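Local coordinates for protein N5-Carboxyaminoimidazole ribonucleotide synthetase (Staphylococcus aureus subsp. aureus, PDB 3ORQ) that catalyses the ATP-dependent conversion of 5-aminoimidazole ribonucleotide and bicarbonate to N5-carboxyaminoimidazole ribonucleotide, a step of purine biosynthesis, at residues A[281-286]-A[337-342]; A[327-330]-A[335-338]; A[341-346]-A[350-355]. One frame throughout, in Å; residues are numbered along the deposited sequence.

Contact 1 of 3, residues A[281-286]-A[337-342]; sequences YSIEAC and HLHIYG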
# COMPACT_ATOMS: atom_id res chain seq x y z
N TYR A 281 -8.32 -8.46 1.99
CA TYR A 281 -7.92 -8.33 3.39
C TYR A 281 -6.38 -8.43 3.50
O TYR A 281 -5.75 -7.90 4.45
CB TYR A 281 -8.58 -9.41 4.25
CG TYR A 281 -7.93 -10.74 3.98
CD1 TYR A 281 -8.30 -11.49 2.87
CD2 TYR A 281 -6.84 -11.15 4.73
CE1 TYR A 281 -7.65 -12.65 2.56
CE2 TYR A 281 -6.19 -12.36 4.43
CZ TYR A 281 -6.59 -13.09 3.33
OH TYR A 281 -5.97 -14.28 2.98
N SER A 282 -5.75 -9.15 2.55
CA SER A 282 -4.32 -9.48 2.65
C SER A 282 -3.45 -8.23 2.57
O SER A 282 -2.25 -8.22 2.94
CB SER A 282 -3.91 -10.44 1.52
OG SER A 282 -4.12 -9.85 0.26
N ILE A 283 -4.05 -7.14 2.08
CA ILE A 283 -3.29 -5.87 2.08
C ILE A 283 -2.93 -5.50 3.51
O ILE A 283 -1.82 -5.17 3.78
CB ILE A 283 -4.04 -4.74 1.42
CG1 ILE A 283 -4.06 -4.95 -0.07
CG2 ILE A 283 -3.36 -3.40 1.71
CD1 ILE A 283 -5.21 -4.18 -0.77
N GLU A 284 -3.89 -5.51 4.43
CA GLU A 284 -3.54 -5.11 5.80
C GLU A 284 -3.04 -6.27 6.67
O GLU A 284 -2.20 -6.06 7.58
CB GLU A 284 -4.74 -4.47 6.50
CG GLU A 284 -5.06 -3.02 6.02
CD GLU A 284 -5.78 -3.03 4.71
OE1 GLU A 284 -6.24 -4.13 4.34
OE2 GLU A 284 -5.86 -1.98 4.02
N ALA A 285 -3.54 -7.47 6.41
CA ALA A 285 -3.40 -8.60 7.37
C ALA A 285 -2.22 -9.53 7.13
O ALA A 285 -1.82 -10.26 8.05
CB ALA A 285 -4.68 -9.39 7.41
N CYS A 286 -1.62 -9.48 5.95
CA CYS A 286 -0.54 -10.46 5.58
C CYS A 286 0.75 -9.73 5.34
O CYS A 286 0.75 -8.51 5.16
CB CYS A 286 -0.90 -11.25 4.30
SG CYS A 286 -2.35 -12.32 4.46
N HIS A 337 -9.95 0.74 8.39
CA HIS A 337 -8.98 0.73 7.26
C HIS A 337 -9.75 0.80 5.95
O HIS A 337 -9.86 -0.19 5.21
CB HIS A 337 -8.06 -0.50 7.28
CG HIS A 337 -7.12 -0.56 8.46
ND1 HIS A 337 -7.37 -1.33 9.58
CD2 HIS A 337 -5.94 0.05 8.68
CE1 HIS A 337 -6.39 -1.19 10.45
NE2 HIS A 337 -5.49 -0.37 9.92
N LEU A 338 -10.30 1.98 5.68
CA LEU A 338 -11.21 2.11 4.58
C LEU A 338 -10.49 2.24 3.26
O LEU A 338 -9.52 3.00 3.16
CB LEU A 338 -12.09 3.34 4.81
CG LEU A 338 -13.13 3.03 5.87
CD1 LEU A 338 -13.38 4.27 6.86
CD2 LEU A 338 -14.37 2.55 5.13
N HIS A 339 -10.98 1.49 2.26
CA HIS A 339 -10.56 1.62 0.85
C HIS A 339 -11.73 2.16 0.05
O HIS A 339 -12.80 1.54 0.02
CB HIS A 339 -10.22 0.24 0.25
CG HIS A 339 -8.93 -0.32 0.74
ND1 HIS A 339 -7.85 -0.55 -0.09
CD2 HIS A 339 -8.53 -0.67 1.99
CE1 HIS A 339 -6.86 -1.06 0.62
NE2 HIS A 339 -7.23 -1.13 1.89
N ILE A 340 -11.56 3.31 -0.61
CA ILE A 340 -12.66 3.84 -1.42
C ILE A 340 -12.11 3.92 -2.81
O ILE A 340 -11.09 4.58 -3.03
CB ILE A 340 -13.17 5.23 -0.92
CG1 ILE A 340 -14.22 5.04 0.17
CG2 ILE A 340 -13.93 5.94 -2.03
CD1 ILE A 340 -13.71 4.51 1.40
N TYR A 341 -12.76 3.22 -3.74
CA TYR A 341 -12.14 3.00 -5.03
C TYR A 341 -12.04 4.25 -5.85
O TYR A 341 -11.08 4.41 -6.61
CB TYR A 341 -12.84 1.89 -5.81
CG TYR A 341 -12.82 0.60 -5.04
CD1 TYR A 341 -11.74 0.28 -4.22
CD2 TYR A 341 -13.89 -0.30 -5.13
CE1 TYR A 341 -11.72 -0.96 -3.49
CE2 TYR A 341 -13.89 -1.54 -4.40
CZ TYR A 341 -12.82 -1.86 -3.61
OH TYR A 341 -12.85 -3.07 -2.90
N GLY A 342 -12.99 5.16 -5.65
CA GLY A 342 -12.98 6.43 -6.39
C GLY A 342 -13.91 6.43 -7.62
O GLY A 342 -13.79 7.31 -8.49
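A histidine-carboxylate pair, His339 with Glu284, ties the short helix 282-285 to strand 338-340, the outermost of its antiparallel sheet within the chain. The evidence is a nearly linear hydrogen bond: NE2-H of His339 donates to OE2 of Glu284 at 2.7 Å, with an N-H...O angle of 174°. The oxygen receives it on its syn lone pair and lies in the imidazole plane, while the carboxylate stands almost perpendicular to that plane, at 89°. Both side chains run toward each other from opposite directions, and a bend in the glutamate makes the meeting possible: with CG lying beside the backbone N and a second turn at chi2 (78°), OE2 is brought to the NE2 edge of the ring. This fixes the ring nitrogen as donor, and the nearby carboxylate would probably favour the protonated form of the imidazole. Two apolar contacts accompany the bond. CD1 of Ile283 reaches CE1 of His339 obliquely at 3.8 Å. CG of Glu284 lies over one face of the His337 imidazole, 4.0 Å from its CG, the two side chains running antiparallel alongside each other. The interface is small, 167 Å² in all, so the polar bond is its main directional element. His339 also stacks on His354 of strand 351-358, whose backbone pairs with its own, and the Glu284 side chain touches Thr356 and Leu358 of that strand. Tyr281 packs on Phe210 and Pro211 of strand 207-218, whereas His337 meets Tyr288 of the second subunit, so the contact lies between the sheet, the short helix and the dimer partner.

Contact 2 of 3, residues A[327-330]-A[335-338]; sequences ENEF and EWHL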
# COMPACT_ATOMS: atom_id res chain seq x y z
N GLU A 327 -21.37 6.16 5.54
CA GLU A 327 -20.27 7.07 5.22
C GLU A 327 -20.04 8.17 6.28
O GLU A 327 -18.94 8.73 6.39
CB GLU A 327 -20.39 7.66 3.81
CG GLU A 327 -21.69 8.48 3.56
CD GLU A 327 -21.89 8.81 2.08
OE1 GLU A 327 -20.91 8.69 1.28
OE2 GLU A 327 -23.02 9.22 1.72
N ASN A 328 -21.08 8.48 7.05
CA ASN A 328 -20.93 9.56 8.02
C ASN A 328 -20.31 9.09 9.33
O ASN A 328 -19.87 9.91 10.14
CB ASN A 328 -22.24 10.33 8.22
CG ASN A 328 -22.56 11.19 7.03
OD1 ASN A 328 -21.71 11.96 6.59
ND2 ASN A 328 -23.73 11.04 6.48
N GLU A 329 -20.22 7.77 9.48
CA GLU A 329 -19.54 7.13 10.59
C GLU A 329 -18.05 6.87 10.31
O GLU A 329 -17.32 6.53 11.22
CB GLU A 329 -20.17 5.78 10.85
CG GLU A 329 -21.63 5.81 11.09
CD GLU A 329 -22.00 4.84 12.19
OE1 GLU A 329 -21.06 4.33 12.86
OE2 GLU A 329 -23.21 4.60 12.37
N PHE A 330 -17.61 6.99 9.05
CA PHE A 330 -16.26 6.56 8.68
C PHE A 330 -15.20 7.24 9.51
O PHE A 330 -14.23 6.62 9.91
CB PHE A 330 -15.98 6.76 7.18
CG PHE A 330 -16.67 5.75 6.29
CD1 PHE A 330 -17.22 4.59 6.84
CD2 PHE A 330 -16.76 5.96 4.91
CE1 PHE A 330 -17.86 3.64 6.03
CE2 PHE A 330 -17.40 5.02 4.08
CZ PHE A 330 -17.95 3.85 4.66
N GLU A 335 -10.14 2.14 12.70
CA GLU A 335 -9.94 0.68 12.74
C GLU A 335 -10.68 -0.02 11.60
O GLU A 335 -10.58 -1.24 11.48
CB GLU A 335 -10.29 0.06 14.13
CG GLU A 335 -11.78 0.07 14.48
CD GLU A 335 -12.30 1.39 15.09
OE1 GLU A 335 -11.70 2.46 14.88
OE2 GLU A 335 -13.33 1.36 15.79
N TRP A 336 -11.40 0.73 10.77
CA TRP A 336 -12.02 0.15 9.60
C TRP A 336 -11.09 0.06 8.36
O TRP A 336 -11.42 -0.64 7.39
CB TRP A 336 -13.33 0.87 9.27
CG TRP A 336 -14.44 0.58 10.29
CD1 TRP A 336 -14.36 -0.25 11.39
CD2 TRP A 336 -15.78 1.09 10.28
NE1 TRP A 336 -15.55 -0.26 12.05
CE2 TRP A 336 -16.44 0.54 11.40
CE3 TRP A 336 -16.47 1.96 9.43
CZ2 TRP A 336 -17.80 0.82 11.70
CZ3 TRP A 336 -17.84 2.26 9.73
CH2 TRP A 336 -18.48 1.68 10.87
N HIS A 337 -9.95 0.74 8.39
CA HIS A 337 -8.98 0.73 7.26
C HIS A 337 -9.75 0.80 5.95
O HIS A 337 -9.86 -0.19 5.21
CB HIS A 337 -8.06 -0.50 7.28
CG HIS A 337 -7.12 -0.56 8.46
ND1 HIS A 337 -7.37 -1.33 9.58
CD2 HIS A 337 -5.94 0.05 8.68
CE1 HIS A 337 -6.39 -1.19 10.45
NE2 HIS A 337 -5.49 -0.37 9.92
N LEU A 338 -10.30 1.98 5.68
CA LEU A 338 -11.21 2.11 4.58
C LEU A 338 -10.49 2.24 3.26
O LEU A 338 -9.52 3.00 3.16
CB LEU A 338 -12.09 3.34 4.81
CG LEU A 338 -13.13 3.03 5.87
CD1 LEU A 338 -13.38 4.27 6.86
CD2 LEU A 338 -14.37 2.55 5.13
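Phe330 stands at about a right angle to Trp336 and offers a face to Leu338, so its one ring meets two partners in different ways. CD2 of Leu338 sits above the centre of the phenyl ring, 3.7 Å from the centroid and 9° off the normal, a well-centred CH-pi contact. The other methyl, CD1 of Leu338, rests against the stem, 3.6 Å from CB of Phe330, and the leucine thereby spans both stem and ring. On the opposite face the backbone CA of Glu327 lies toward the rim, leaving the phenyl between leucine and its own preceding turn. Trp336 presents the rim of its six-membered ring: CE3 of Trp336 is 3.8 Å from CD1 of Phe330, an atom that lies near the indole plane. Glu329 completes the interface with a looser approach, OE1 lying 4.2 Å from CH2 of Trp336; that oxygen is committed to a salt bridge with Lys372 of helix 362-372. Both segments belong to the connection between helix 320-326 and strand 338-340, and Phe330, Trp336 and Leu338 all pack on Met355 of strand 351-358. The contact itself thus rests on dispersion and CH-pi attraction among hydrocarbon surfaces, while the charge of Glu329 is probably offset by its salt bridge to Lys372.

Contact 3 of 3, residues A[341-346]-A[350-355]; sequences YGKSER and RKMGHM. With POP (pyrophosphate 2-), chain E.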
# COMPACT_ATOMS: atom_id res chain seq x y z
N TYR A 341 -12.76 3.22 -3.74
CA TYR A 341 -12.14 3.00 -5.03
C TYR A 341 -12.04 4.25 -5.85
O TYR A 341 -11.08 4.41 -6.61
CB TYR A 341 -12.84 1.89 -5.81
CG TYR A 341 -12.82 0.60 -5.04
CD1 TYR A 341 -11.74 0.28 -4.22
CD2 TYR A 341 -13.89 -0.30 -5.13
CE1 TYR A 341 -11.72 -0.96 -3.49
CE2 TYR A 341 -13.89 -1.54 -4.40
CZ TYR A 341 -12.82 -1.86 -3.61
OH TYR A 341 -12.85 -3.07 -2.90
N GLY A 342 -12.99 5.16 -5.65
CA GLY A 342 -12.98 6.43 -6.39
C GLY A 342 -13.91 6.43 -7.62
O GLY A 342 -13.79 7.31 -8.49
N LYS A 343 -14.84 5.47 -7.69
CA LYS A 343 -15.79 5.44 -8.80
C LYS A 343 -16.75 6.67 -8.72
O LYS A 343 -17.22 7.04 -7.62
CB LYS A 343 -16.56 4.17 -8.76
CG LYS A 343 -15.68 2.94 -8.76
CD LYS A 343 -16.45 1.66 -8.72
CE LYS A 343 -15.47 0.51 -8.82
NZ LYS A 343 -16.14 -0.80 -8.95
N SER A 344 -17.00 7.34 -9.83
CA SER A 344 -17.80 8.60 -9.74
C SER A 344 -19.31 8.41 -9.67
O SER A 344 -19.99 9.27 -9.17
CB SER A 344 -17.44 9.61 -10.84
OG SER A 344 -17.69 9.05 -12.10
N GLU A 345 -19.82 7.27 -10.11
CA GLU A 345 -21.27 7.03 -10.09
C GLU A 345 -21.69 6.01 -9.05
O GLU A 345 -21.51 4.79 -9.26
CB GLU A 345 -21.78 6.61 -11.47
CG GLU A 345 -23.28 6.90 -11.64
CD GLU A 345 -23.91 6.28 -12.90
OE1 GLU A 345 -23.23 5.47 -13.57
OE2 GLU A 345 -25.10 6.58 -13.19
N ARG A 346 -22.24 6.48 -7.94
CA ARG A 346 -22.72 5.56 -6.91
C ARG A 346 -24.03 4.82 -7.30
O ARG A 346 -25.03 5.46 -7.64
CB ARG A 346 -22.89 6.29 -5.57
CG ARG A 346 -23.34 5.35 -4.45
CD ARG A 346 -23.54 6.03 -3.13
NE ARG A 346 -22.39 6.78 -2.70
CZ ARG A 346 -22.33 7.49 -1.57
NH1 ARG A 346 -23.35 7.52 -0.70
NH2 ARG A 346 -21.22 8.16 -1.30
N ARG A 350 -23.31 -1.47 -6.59
CA ARG A 350 -21.97 -1.34 -7.15
C ARG A 350 -20.96 -1.41 -5.99
O ARG A 350 -21.19 -0.87 -4.90
CB ARG A 350 -21.89 0.01 -7.90
CG ARG A 350 -20.65 0.13 -8.77
CD ARG A 350 -20.66 1.30 -9.67
NE ARG A 350 -19.54 1.23 -10.63
CZ ARG A 350 -19.08 2.26 -11.36
NH1 ARG A 350 -19.65 3.47 -11.28
NH2 ARG A 350 -18.06 2.07 -12.20
N LYS A 351 -19.84 -2.09 -6.21
CA LYS A 351 -18.80 -2.21 -5.20
C LYS A 351 -18.03 -0.92 -5.24
O LYS A 351 -17.36 -0.65 -6.24
CB LYS A 351 -17.87 -3.37 -5.55
CG LYS A 351 -18.51 -4.72 -5.38
CD LYS A 351 -17.63 -5.84 -5.89
CE LYS A 351 -18.35 -7.15 -5.77
NZ LYS A 351 -17.46 -8.28 -6.23
N MSE A 352 -18.11 -0.12 -4.18
CA MSE A 352 -17.54 1.23 -4.19
C MSE A 352 -16.25 1.26 -3.39
O MSE A 352 -15.48 2.23 -3.48
CB MSE A 352 -18.56 2.24 -3.59
CG MSE A 352 -19.96 2.21 -4.28
SE MSE A 352 -19.94 2.72 -6.15
CE MSE A 352 -19.45 4.52 -6.02
N GLY A 353 -16.05 0.25 -2.56
CA GLY A 353 -14.87 0.20 -1.71
C GLY A 353 -14.97 -1.02 -0.81
O GLY A 353 -15.84 -1.86 -1.03
N HIS A 354 -14.07 -1.11 0.17
CA HIS A 354 -14.18 -2.13 1.20
C HIS A 354 -13.48 -1.63 2.47
O HIS A 354 -12.76 -0.61 2.49
CB HIS A 354 -13.59 -3.47 0.73
CG HIS A 354 -12.09 -3.45 0.55
ND1 HIS A 354 -11.48 -3.13 -0.64
CD2 HIS A 354 -11.09 -3.73 1.42
CE1 HIS A 354 -10.17 -3.20 -0.50
NE2 HIS A 354 -9.90 -3.54 0.75
N MSE A 355 -13.71 -2.36 3.55
CA MSE A 355 -13.09 -2.06 4.79
C MSE A 355 -12.51 -3.34 5.37
O MSE A 355 -13.06 -4.43 5.20
CB MSE A 355 -14.10 -1.40 5.76
CG MSE A 355 -15.42 -2.10 5.91
SE MSE A 355 -16.52 -1.14 7.23
CE MSE A 355 -16.30 0.52 6.55
P1 POP E . -20.71 -2.74 -12.51
O1 POP E . -21.28 -3.24 -13.83
O2 POP E . -21.60 -1.74 -11.82
O3 POP E . -20.46 -3.91 -11.58
O POP E . -19.33 -2.04 -12.98
P2 POP E . -18.03 -1.99 -12.03
O4 POP E . -17.34 -3.34 -12.06
O5 POP E . -18.46 -1.60 -10.65
O6 POP E . -17.13 -0.92 -12.59
O HOH W 1 -15.56 4.56 -4.90
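Tyr341 and Gly353 are nearest neighbours by their CA atoms, where N of Tyr341 bonds O of Met352 at 2.9 Å beside a classic beta bulge: Met352 and Gly353 both face Leu318 on the neighbouring strand. Water 1 bridges the next step, accepting from N of Gly342 and donating to the same Met352 oxygen. The tyrosine ring lies across the bulge, with CA of Gly353 over its centre, 3.4 Å from the centroid and 15° off the normal. Its hydroxyl, OH of Tyr341, shares a short 2.6 Å hydrogen bond with ND1 of His354, and the two rings meet rim to rim with planes at 51°. At the loop end of the pair, Lys343 and Arg350 converge on pyrophosphate. Lys343 is extended beyond CG and its NZ bonds both O of Lys351 and O5 of the ligand, each at 3.0 Å; Gln22 is a further partner. The straight arm of Arg350, with CG opposite the backbone N (chi1 -168°), sends NE to O5 at 3.0 Å, so that O5 is gripped by both residues, and NH2 to O6 at 3.2 Å. NH1 of Arg350 turns instead to O of Glu345, at 3.0 Å in the carbonyl plane on a lone pair, which fixes the guanidinium's rotation; CD of Lys343 covers one of its faces. Selenomethionine 352, bent at chi2 and chi3, curls its CE back against CA of Arg346, with Leu323 of helix 320-326 a further neighbour. The guanidinium of Arg346 makes salt bridges with Asp324 and Glu327. The loop joins neighbouring antiparallel strands 338-340 and 351-358 as a beta hairpin, and its Lys343 and Arg350, with Tyr157, form the pyrophosphate pocket of this ATP-grasp enzyme.

In the fold
Contacts 1 and 3 lie on neighbouring strands of one sheet: strand 338-340 belongs to contact 1 and strand 351-358 to contact 3, with N of His339 2.8 Å from O of His354, probably a hydrogen bond. Their centres are 13 Å apart. Contact 2 shares His337 and Leu338 with contact 1, their centres 12 Å apart, and lies 14 Å from contact 3, to which it is joined by the salt bridge between OE1 of Glu327 and NH2 of Arg346 at 2.7 Å and by packing on Met355. Contact 3 alone reaches the pyrophosphate; the side chain of His339 in contact 1 is about 14 Å from it. Contacts 1 and 2 both border the second subunit.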